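Local coordinates for putative lipoprotein (Bacteroides fragilis, PDB 3QNK) that probably binds glycans at the outer membrane, as a SusD-like lipoprotein that would help a partner transporter take up nutrients, at residues V249-T260 against D268-P276; R315-I323 against E442-E450. All coordinates share one frame; numbering follows the deposited sequence.

Contact 1: V249-T260 against D268-P276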
loop_
_atom_site.group_PDB
_atom_site.type_symbol
_atom_site.label_atom_id
_atom_site.label_comp_id
_atom_site.label_asym_id
_atom_site.label_seq_id
_atom_site.Cartn_x
_atom_site.Cartn_y
_atom_site.Cartn_z
ATOM N N VAL B 249 -15.718 -7.749 3.004
ATOM C CA VAL B 249 -16.739 -7.441 4.020
ATOM C C VAL B 249 -16.179 -6.465 5.089
ATOM O O VAL B 249 -16.930 -5.704 5.716
ATOM C CB VAL B 249 -17.273 -8.765 4.672
ATOM C CG1 VAL B 249 -16.331 -9.328 5.737
ATOM C CG2 VAL B 249 -18.664 -8.590 5.263
ATOM N N TYR B 250 -14.855 -6.513 5.286
ATOM C CA TYR B 250 -14.140 -5.730 6.277
ATOM C C TYR B 250 -13.911 -4.302 5.799
ATOM O O TYR B 250 -13.614 -3.436 6.623
ATOM C CB TYR B 250 -12.817 -6.442 6.624
ATOM C CG TYR B 250 -13.023 -7.768 7.338
ATOM C CD1 TYR B 250 -13.779 -7.843 8.508
ATOM C CD2 TYR B 250 -12.453 -8.943 6.852
ATOM C CE1 TYR B 250 -13.945 -9.049 9.190
ATOM C CE2 TYR B 250 -12.616 -10.159 7.528
ATOM C CZ TYR B 250 -13.364 -10.205 8.698
ATOM O OH TYR B 250 -13.561 -11.380 9.386
ATOM N N ASN B 251 -14.082 -4.043 4.483
ATOM C CA ASN B 251 -13.856 -2.709 3.935
ATOM C C ASN B 251 -15.081 -2.158 3.167
ATOM O O ASN B 251 -15.076 -0.991 2.737
ATOM C CB ASN B 251 -12.596 -2.714 3.085
ATOM C CG ASN B 251 -11.362 -2.658 3.970
ATOM O OD1 ASN B 251 -11.160 -1.711 4.760
ATOM N ND2 ASN B 251 -10.555 -3.708 3.920
ATOM N N ASN B 252 -16.152 -2.981 3.093
ATOM C CA ASN B 252 -17.407 -2.633 2.446
ATOM C C ASN B 252 -18.086 -1.508 3.216
ATOM O O ASN B 252 -18.525 -1.714 4.347
ATOM C CB ASN B 252 -18.316 -3.857 2.323
ATOM C CG ASN B 252 -19.613 -3.549 1.639
ATOM O OD1 ASN B 252 -20.567 -3.053 2.250
ATOM N ND2 ASN B 252 -19.650 -3.783 0.345
HETATM N N MSE B 253 -18.181 -0.330 2.581
HETATM C CA MSE B 253 -18.745 0.908 3.108
HETATM C C MSE B 253 -20.115 0.722 3.793
HETATM O O MSE B 253 -20.347 1.325 4.846
HETATM C CB MSE B 253 -18.846 1.940 1.996
HETATM C CG MSE B 253 -19.198 3.298 2.508
HETATM SE SE MSE B 253 -18.892 4.685 1.256
HETATM C CE MSE B 253 -18.653 5.995 2.558
HETATM N N MSE B 254 -21.007 -0.108 3.211
HETATM C CA MSE B 254 -22.336 -0.359 3.766
HETATM C C MSE B 254 -22.274 -1.217 5.030
HETATM O O MSE B 254 -22.859 -0.830 6.037
HETATM C CB MSE B 254 -23.227 -1.026 2.723
HETATM C CG MSE B 254 -24.673 -1.133 3.168
HETATM SE SE MSE B 254 -25.677 -2.478 2.204
HETATM C CE MSE B 254 -27.448 -2.250 3.149
ATOM N N VAL B 255 -21.598 -2.391 4.976
ATOM C CA VAL B 255 -21.505 -3.327 6.101
ATOM C C VAL B 255 -20.766 -2.655 7.267
ATOM O O VAL B 255 -21.219 -2.755 8.402
ATOM C CB VAL B 255 -20.855 -4.658 5.661
ATOM C CG1 VAL B 255 -20.629 -5.603 6.839
ATOM C CG2 VAL B 255 -21.702 -5.340 4.598
ATOM N N CYS B 256 -19.703 -1.901 6.977
ATOM C CA CYS B 256 -18.913 -1.193 7.972
ATOM C C CYS B 256 -19.705 -0.158 8.735
ATOM O O CYS B 256 -19.323 0.138 9.857
ATOM C CB CYS B 256 -17.708 -0.537 7.317
ATOM S SG CYS B 256 -16.381 -1.692 6.920
ATOM N N ASN B 257 -20.741 0.447 8.131
ATOM C CA ASN B 257 -21.481 1.515 8.784
ATOM C C ASN B 257 -22.932 1.136 9.070
ATOM O O ASN B 257 -23.716 1.977 9.539
ATOM C CB ASN B 257 -21.375 2.787 7.957
ATOM C CG ASN B 257 -19.938 3.275 7.887
ATOM O OD1 ASN B 257 -19.372 3.805 8.851
ATOM N ND2 ASN B 257 -19.283 3.012 6.779
HETATM N N MSE B 258 -23.255 -0.153 8.888
HETATM C CA MSE B 258 -24.577 -0.689 9.139
HETATM C C MSE B 258 -24.780 -1.005 10.641
HETATM O O MSE B 258 -23.823 -1.417 11.311
HETATM C CB MSE B 258 -24.752 -1.950 8.300
HETATM C CG MSE B 258 -26.196 -2.438 8.190
HETATM SE SE MSE B 258 -26.300 -4.144 7.238
HETATM C CE MSE B 258 -25.422 -3.534 5.656
ATOM N N VAL B 259 -26.043 -0.870 11.149
ATOM C CA VAL B 259 -26.397 -1.199 12.548
ATOM C C VAL B 259 -25.972 -2.639 12.806
ATOM O O VAL B 259 -26.234 -3.510 11.963
ATOM C CB VAL B 259 -27.894 -0.971 12.878
ATOM C CG1 VAL B 259 -28.157 -1.120 14.373
ATOM C CG2 VAL B 259 -28.369 0.398 12.395
ATOM N N THR B 260 -25.282 -2.895 13.934
ATOM C CA THR B 260 -24.807 -4.251 14.210
ATOM C C THR B 260 -25.906 -5.183 14.731
ATOM O O THR B 260 -26.180 -6.206 14.104
ATOM C CB THR B 260 -23.611 -4.233 15.140
ATOM O OG1 THR B 260 -22.631 -3.404 14.533
ATOM C CG2 THR B 260 -23.018 -5.616 15.339
ATOM N N ASP B 268 -25.910 -9.900 12.685
ATOM C CA ASP B 268 -24.900 -9.025 13.275
ATOM C C ASP B 268 -23.681 -8.837 12.349
ATOM O O ASP B 268 -22.560 -8.537 12.813
ATOM C CB ASP B 268 -24.479 -9.553 14.652
ATOM C CG ASP B 268 -24.079 -11.017 14.725
ATOM O OD1 ASP B 268 -23.640 -11.575 13.683
ATOM O OD2 ASP B 268 -24.167 -11.594 15.829
ATOM N N ARG B 269 -23.930 -8.913 11.041
ATOM C CA ARG B 269 -22.935 -8.755 9.994
ATOM C C ARG B 269 -22.316 -7.346 9.998
ATOM O O ARG B 269 -21.133 -7.223 9.691
ATOM C CB ARG B 269 -23.551 -9.073 8.616
ATOM C CG ARG B 269 -22.527 -9.446 7.548
ATOM C CD ARG B 269 -22.757 -10.836 7.029
ATOM N NE ARG B 269 -21.570 -11.335 6.336
ATOM C CZ ARG B 269 -21.434 -11.407 5.016
ATOM N NH1 ARG B 269 -22.417 -11.023 4.216
ATOM N NH2 ARG B 269 -20.311 -11.867 4.486
ATOM N N GLY B 270 -23.095 -6.322 10.367
ATOM C CA GLY B 270 -22.637 -4.929 10.438
ATOM C C GLY B 270 -21.553 -4.659 11.479
ATOM O O GLY B 270 -21.349 -5.472 12.395
ATOM N N TRP B 271 -20.821 -3.528 11.326
ATOM C CA TRP B 271 -19.749 -3.112 12.234
ATOM C C TRP B 271 -20.065 -1.778 12.932
ATOM O O TRP B 271 -19.247 -1.273 13.692
ATOM C CB TRP B 271 -18.374 -3.022 11.518
ATOM C CG TRP B 271 -17.976 -4.237 10.728
ATOM C CD1 TRP B 271 -17.906 -4.342 9.368
ATOM C CD2 TRP B 271 -17.635 -5.526 11.246
ATOM N NE1 TRP B 271 -17.555 -5.625 9.004
ATOM C CE2 TRP B 271 -17.382 -6.375 10.137
ATOM C CE3 TRP B 271 -17.553 -6.066 12.544
ATOM C CZ2 TRP B 271 -17.026 -7.726 10.289
ATOM C CZ3 TRP B 271 -17.192 -7.402 12.694
ATOM C CH2 TRP B 271 -16.920 -8.213 11.576
ATOM N N GLY B 272 -21.250 -1.241 12.728
ATOM C CA GLY B 272 -21.668 0.006 13.372
ATOM C C GLY B 272 -21.147 1.235 12.667
ATOM O O GLY B 272 -21.933 2.064 12.214
ATOM N N GLY B 273 -19.819 1.318 12.549
ATOM C CA GLY B 273 -19.105 2.386 11.874
ATOM C C GLY B 273 -19.370 3.731 12.473
ATOM O O GLY B 273 -19.199 3.906 13.679
ATOM N N LEU B 274 -19.822 4.671 11.641
ATOM C CA LEU B 274 -20.106 6.050 12.051
ATOM C C LEU B 274 -21.142 6.088 13.164
ATOM O O LEU B 274 -22.126 5.350 13.118
ATOM C CB LEU B 274 -20.603 6.873 10.848
ATOM C CG LEU B 274 -19.625 7.084 9.704
ATOM C CD1 LEU B 274 -20.356 7.284 8.414
ATOM C CD2 LEU B 274 -18.714 8.216 9.978
ATOM N N GLY B 275 -20.910 6.944 14.139
ATOM C CA GLY B 275 -21.800 7.135 15.271
ATOM C C GLY B 275 -22.151 8.602 15.402
ATOM O O GLY B 275 -21.427 9.345 16.070
ATOM N N PRO B 276 -23.228 9.066 14.730
ATOM C CA PRO B 276 -23.613 10.486 14.855
ATOM C C PRO B 276 -23.645 10.924 16.334
ATOM O O PRO B 276 -24.072 10.149 17.191
ATOM C CB PRO B 276 -25.007 10.530 14.221
ATOM C CG PRO B 276 -25.034 9.393 13.275
ATOM C CD PRO B 276 -24.176 8.326 13.874
#
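Trp-271 lies along the turn of chain at 249-256, and its side chain can be followed outward atom by atom. Trp-271 CB sits 3.7 Å from Cys-256 O. Next, CD1 of Trp-271 is 3.6 Å from Cys-256 CA, which meets the indole at its edge, with the Cys-256 sulfur oblique to the ring. Trp-271 NE1 then gives a weak hydrogen bond to Val-249 O (3.3 Å), the oxygen lying in the indole plane, while the Val-255 side chain lies beside the indole, pointing the same way. At the far rim Trp-271 CZ2 reaches Tyr-250 CE1 at 3.5 Å; the two ring planes are 31° apart, an oblique pairing. A Trp-271 chi1 of -51°, with CG anti to the carbonyl carbon, puts the ring beside Val-255 and Cys-256 and turns NE1 to Val-249 O.

Loop 268-276 thus folds back on the turn and weak helix 253-257 within the SusD family region. Trp-271 N donates to Val-255 O (3.1 Å), and Gly-272 N to Met-258 O (2.9 Å). Farther on, Asn-257 OD1 receives Leu-274 N at 3.0 Å on a lone pair in the carbonyl plane, while Asn-257 ND2 holds Met-253 O and Gly-35 O. Thr-260 OG1 bonds to Asp-353 O; Arg-269 NH1 bonds to Pro-373 O of the same chain and NH2 to Met-138 O of the second subunit. Two backbone bonds, the Asn-257 bond and the weak indole bond together fix the loop's register against 249-260.

Contact 2: R315-I323 against E442-E450; sequences REPRFYANI and ERRIEFAFE
Glu-442 OE1 is gripped by both terminal nitrogens of Arg-318, NH1 and NH2, each 2.9 Å away. NH2 arrives on the syn lone pair and NH1 nearly along the C-O axis; the guanidinium and carboxylate planes differ by 17°. Arg-318 NH1 also donates to Glu-446 OE1 at 2.7 Å, with that oxygen in the guanidinium plane but its carboxylate turned by 46°. Glu-316 takes Arg-318 side-on, NE reaching OE1 and NH2 reaching OE2, both at 3.0 Å, and the same OE1 caps helix 317-322 by accepting Arg-318 N. The result is a buried salt-bridge network between this helix and the end of helix 432-446, within the SusD family region; the axes of 317-322 and 442-446 pass 11.2 Å apart at 39°. A bend at chi3 turns the guanidinium so that Ile-445 CG2 covers one face, 3.4 Å from Arg-318 NE. Three carboxylates set around its edge would favour a charged arginine. Glu-446 OE2 forms salt bridges with Arg-390 and Arg-421, and Glu-442 OE2 with Arg-419, which probably balances the excess negative charge. Farther along, Asn-322 OD1, bonded to Lys-363 NZ, meets the edge of the Phe-449 ring, and Ile-323 CD1 approaches the same edge 4.1 Å from Phe-449 CE2.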
loop_
_atom_site.group_PDB
_atom_site.type_symbol
_atom_site.label_atom_id
_atom_site.label_comp_id
_atom_site.label_asym_id
_atom_site.label_seq_id
_atom_site.Cartn_x
_atom_site.Cartn_y
_atom_site.Cartn_z
ATOM N N ARG B 315 -38.862 16.784 13.567
ATOM C CA ARG B 315 -37.636 17.281 12.935
ATOM C C ARG B 315 -37.802 17.505 11.443
ATOM O O ARG B 315 -38.762 17.009 10.839
ATOM C CB ARG B 315 -36.491 16.286 13.172
ATOM C CG ARG B 315 -36.054 16.116 14.620
ATOM C CD ARG B 315 -35.611 17.385 15.336
ATOM N NE ARG B 315 -35.241 17.017 16.692
ATOM C CZ ARG B 315 -34.003 17.051 17.163
ATOM N NH1 ARG B 315 -33.024 17.579 16.439
ATOM N NH2 ARG B 315 -33.741 16.608 18.389
ATOM N N GLU B 316 -36.875 18.273 10.844
ATOM C CA GLU B 316 -36.878 18.535 9.398
ATOM C C GLU B 316 -36.470 17.231 8.615
ATOM O O GLU B 316 -35.791 16.381 9.201
ATOM C CB GLU B 316 -35.958 19.713 9.069
ATOM C CG GLU B 316 -34.498 19.470 9.410
ATOM C CD GLU B 316 -33.539 19.489 8.232
ATOM O OE1 GLU B 316 -33.900 19.005 7.131
ATOM O OE2 GLU B 316 -32.402 19.977 8.430
ATOM N N PRO B 317 -36.886 17.029 7.326
ATOM C CA PRO B 317 -36.619 15.742 6.642
ATOM C C PRO B 317 -35.183 15.192 6.691
ATOM O O PRO B 317 -35.032 13.972 6.773
ATOM C CB PRO B 317 -37.028 16.036 5.195
ATOM C CG PRO B 317 -38.133 17.015 5.319
ATOM C CD PRO B 317 -37.737 17.900 6.475
ATOM N N ARG B 318 -34.136 16.057 6.662
ATOM C CA ARG B 318 -32.729 15.605 6.638
ATOM C C ARG B 318 -32.360 14.874 7.915
ATOM O O ARG B 318 -31.430 14.067 7.900
ATOM C CB ARG B 318 -31.752 16.753 6.372
ATOM C CG ARG B 318 -31.872 17.346 4.969
ATOM C CD ARG B 318 -31.016 18.577 4.759
ATOM N NE ARG B 318 -31.395 19.679 5.638
ATOM C CZ ARG B 318 -30.885 20.904 5.571
ATOM N NH1 ARG B 318 -29.986 21.205 4.654
ATOM N NH2 ARG B 318 -31.278 21.839 6.417
ATOM N N PHE B 319 -33.106 15.110 9.011
ATOM C CA PHE B 319 -32.856 14.417 10.263
ATOM C C PHE B 319 -33.135 12.915 10.087
ATOM O O PHE B 319 -32.247 12.107 10.338
ATOM C CB PHE B 319 -33.678 15.006 11.411
ATOM C CG PHE B 319 -33.602 14.178 12.667
ATOM C CD1 PHE B 319 -32.496 14.265 13.515
ATOM C CD2 PHE B 319 -34.614 13.274 12.990
ATOM C CE1 PHE B 319 -32.423 13.494 14.668
ATOM C CE2 PHE B 319 -34.529 12.490 14.145
ATOM C CZ PHE B 319 -33.441 12.620 14.982
ATOM N N TYR B 320 -34.351 12.561 9.624
ATOM C CA TYR B 320 -34.808 11.176 9.409
ATOM C C TYR B 320 -34.099 10.541 8.223
ATOM O O TYR B 320 -34.016 9.320 8.147
ATOM C CB TYR B 320 -36.348 11.120 9.228
ATOM C CG TYR B 320 -37.084 11.762 10.387
ATOM C CD1 TYR B 320 -37.165 11.128 11.627
ATOM C CD2 TYR B 320 -37.572 13.065 10.293
ATOM C CE1 TYR B 320 -37.785 11.743 12.713
ATOM C CE2 TYR B 320 -38.196 13.690 11.375
ATOM C CZ TYR B 320 -38.302 13.029 12.578
ATOM O OH TYR B 320 -38.866 13.712 13.632
ATOM N N ALA B 321 -33.540 11.371 7.343
ATOM C CA ALA B 321 -32.792 10.947 6.170
ATOM C C ALA B 321 -31.376 10.548 6.529
ATOM O O ALA B 321 -30.800 9.708 5.843
ATOM C CB ALA B 321 -32.757 12.067 5.142
ATOM N N ASN B 322 -30.796 11.154 7.574
ATOM C CA ASN B 322 -29.416 10.897 7.975
ATOM C C ASN B 322 -29.227 10.013 9.215
ATOM O O ASN B 322 -28.179 9.352 9.337
ATOM C CB ASN B 322 -28.744 12.229 8.313
ATOM C CG ASN B 322 -28.286 13.044 7.153
ATOM O OD1 ASN B 322 -27.093 13.088 6.871
ATOM N ND2 ASN B 322 -29.194 13.798 6.533
ATOM N N ILE B 323 -30.157 10.104 10.196
ATOM C CA ILE B 323 -29.962 9.468 11.487
ATOM C C ILE B 323 -30.830 8.235 11.708
ATOM O O ILE B 323 -32.053 8.301 11.573
ATOM C CB ILE B 323 -30.198 10.538 12.615
ATOM C CG1 ILE B 323 -29.382 11.853 12.406
ATOM C CG2 ILE B 323 -29.980 9.984 14.011
ATOM C CD1 ILE B 323 -27.833 11.727 12.146
ATOM N N GLU B 442 -25.949 25.277 7.807
ATOM C CA GLU B 442 -26.651 24.592 6.710
ATOM C C GLU B 442 -25.751 23.606 5.989
ATOM O O GLU B 442 -26.189 22.513 5.623
ATOM C CB GLU B 442 -27.246 25.579 5.676
ATOM C CG GLU B 442 -28.644 26.043 6.033
ATOM C CD GLU B 442 -29.690 24.959 6.199
ATOM O OE1 GLU B 442 -29.743 24.035 5.353
ATOM O OE2 GLU B 442 -30.445 25.025 7.196
ATOM N N ARG B 443 -24.504 24.000 5.771
ATOM C CA ARG B 443 -23.532 23.152 5.110
ATOM C C ARG B 443 -23.299 21.867 5.910
ATOM O O ARG B 443 -23.178 20.781 5.334
ATOM C CB ARG B 443 -22.209 23.906 4.935
ATOM C CG ARG B 443 -21.444 23.331 3.772
ATOM C CD ARG B 443 -20.008 23.771 3.718
ATOM N NE ARG B 443 -19.385 23.106 2.583
ATOM C CZ ARG B 443 -19.307 23.621 1.364
ATOM N NH1 ARG B 443 -19.760 24.851 1.123
ATOM N NH2 ARG B 443 -18.748 22.930 0.386
ATOM N N ARG B 444 -23.239 21.999 7.238
ATOM C CA ARG B 444 -22.989 20.881 8.111
ATOM C C ARG B 444 -24.110 19.846 7.992
ATOM O O ARG B 444 -23.816 18.663 7.884
ATOM C CB ARG B 444 -22.808 21.348 9.564
ATOM C CG ARG B 444 -22.498 20.173 10.473
ATOM C CD ARG B 444 -22.592 20.530 11.913
ATOM N NE ARG B 444 -22.117 19.424 12.733
ATOM C CZ ARG B 444 -21.985 19.475 14.049
ATOM N NH1 ARG B 444 -22.312 20.574 14.713
ATOM N NH2 ARG B 444 -21.544 18.423 14.715
ATOM N N ILE B 445 -25.372 20.283 7.997
ATOM C CA ILE B 445 -26.528 19.405 7.922
ATOM C C ILE B 445 -26.663 18.814 6.518
ATOM O O ILE B 445 -26.938 17.613 6.360
ATOM C CB ILE B 445 -27.795 20.174 8.347
ATOM C CG1 ILE B 445 -27.705 20.668 9.807
ATOM C CG2 ILE B 445 -29.075 19.372 8.097
ATOM C CD1 ILE B 445 -27.553 19.552 10.917
ATOM N N GLU B 446 -26.458 19.649 5.499
ATOM C CA GLU B 446 -26.576 19.213 4.124
ATOM C C GLU B 446 -25.581 18.140 3.776
ATOM O O GLU B 446 -25.931 17.142 3.118
ATOM C CB GLU B 446 -26.398 20.395 3.152
ATOM C CG GLU B 446 -26.847 20.087 1.720
ATOM C CD GLU B 446 -28.299 19.663 1.575
ATOM O OE1 GLU B 446 -29.109 19.954 2.480
ATOM O OE2 GLU B 446 -28.618 18.979 0.585
ATOM N N PHE B 447 -24.330 18.367 4.180
ATOM C CA PHE B 447 -23.247 17.483 3.785
ATOM C C PHE B 447 -22.757 16.553 4.900
ATOM O O PHE B 447 -21.660 16.001 4.766
ATOM C CB PHE B 447 -22.106 18.308 3.152
ATOM C CG PHE B 447 -22.562 18.757 1.786
ATOM C CD1 PHE B 447 -22.668 17.844 0.736
ATOM C CD2 PHE B 447 -22.979 20.063 1.570
ATOM C CE1 PHE B 447 -23.182 18.232 -0.497
ATOM C CE2 PHE B 447 -23.464 20.461 0.319
ATOM C CZ PHE B 447 -23.593 19.534 -0.696
ATOM N N ALA B 448 -23.607 16.275 5.924
ATOM C CA ALA B 448 -23.224 15.357 6.992
ATOM C C ALA B 448 -22.958 13.961 6.397
ATOM O O ALA B 448 -23.707 13.521 5.534
ATOM C CB ALA B 448 -24.308 15.299 8.057
ATOM N N PHE B 449 -21.860 13.310 6.794
ATOM C CA PHE B 449 -21.459 11.942 6.387
ATOM C C PHE B 449 -21.080 11.875 4.934
ATOM O O PHE B 449 -21.067 10.786 4.348
ATOM C CB PHE B 449 -22.509 10.867 6.753
ATOM C CG PHE B 449 -22.894 11.039 8.195
ATOM C CD1 PHE B 449 -21.939 10.894 9.206
ATOM C CD2 PHE B 449 -24.164 11.507 8.545
ATOM C CE1 PHE B 449 -22.262 11.155 10.541
ATOM C CE2 PHE B 449 -24.476 11.795 9.872
ATOM C CZ PHE B 449 -23.534 11.587 10.866
ATOM N N GLU B 450 -20.692 13.023 4.364
ATOM C CA GLU B 450 -20.260 13.084 2.966
ATOM C C GLU B 450 -18.813 13.519 2.866
ATOM O O GLU B 450 -18.428 14.096 1.863
ATOM C CB GLU B 450 -21.168 13.988 2.151
ATOM C CG GLU B 450 -22.466 13.296 1.788
ATOM C CD GLU B 450 -23.346 14.169 0.924
ATOM O OE1 GLU B 450 -23.257 14.075 -0.325
ATOM O OE2 GLU B 450 -24.064 15.011 1.507
#

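Contact 1 closes before contact 2 opens along the chain, and their centres lie about 19 Å apart, both inside the SusD family region. Contact 1 joins residues only a short loop apart, whereas contact 2 brings together segments separated by 118 residues. They nevertheless touch: Pro-276 CG packs on Phe-449 CZ at 3.6 Å, and Pro-276 CB on Ile-323 CD1 at 3.7 Å. Helix 278-283 follows shortly after 268-276 and packs against Ile-445, Phe-449 and Ile-323. The packing of Pro-276, Ile-323 and Phe-449 thus joins the loops that face the second subunit to the buried, salt-bridged helices, whose two segments touch no other chain of the assembly, as parts of one folded unit.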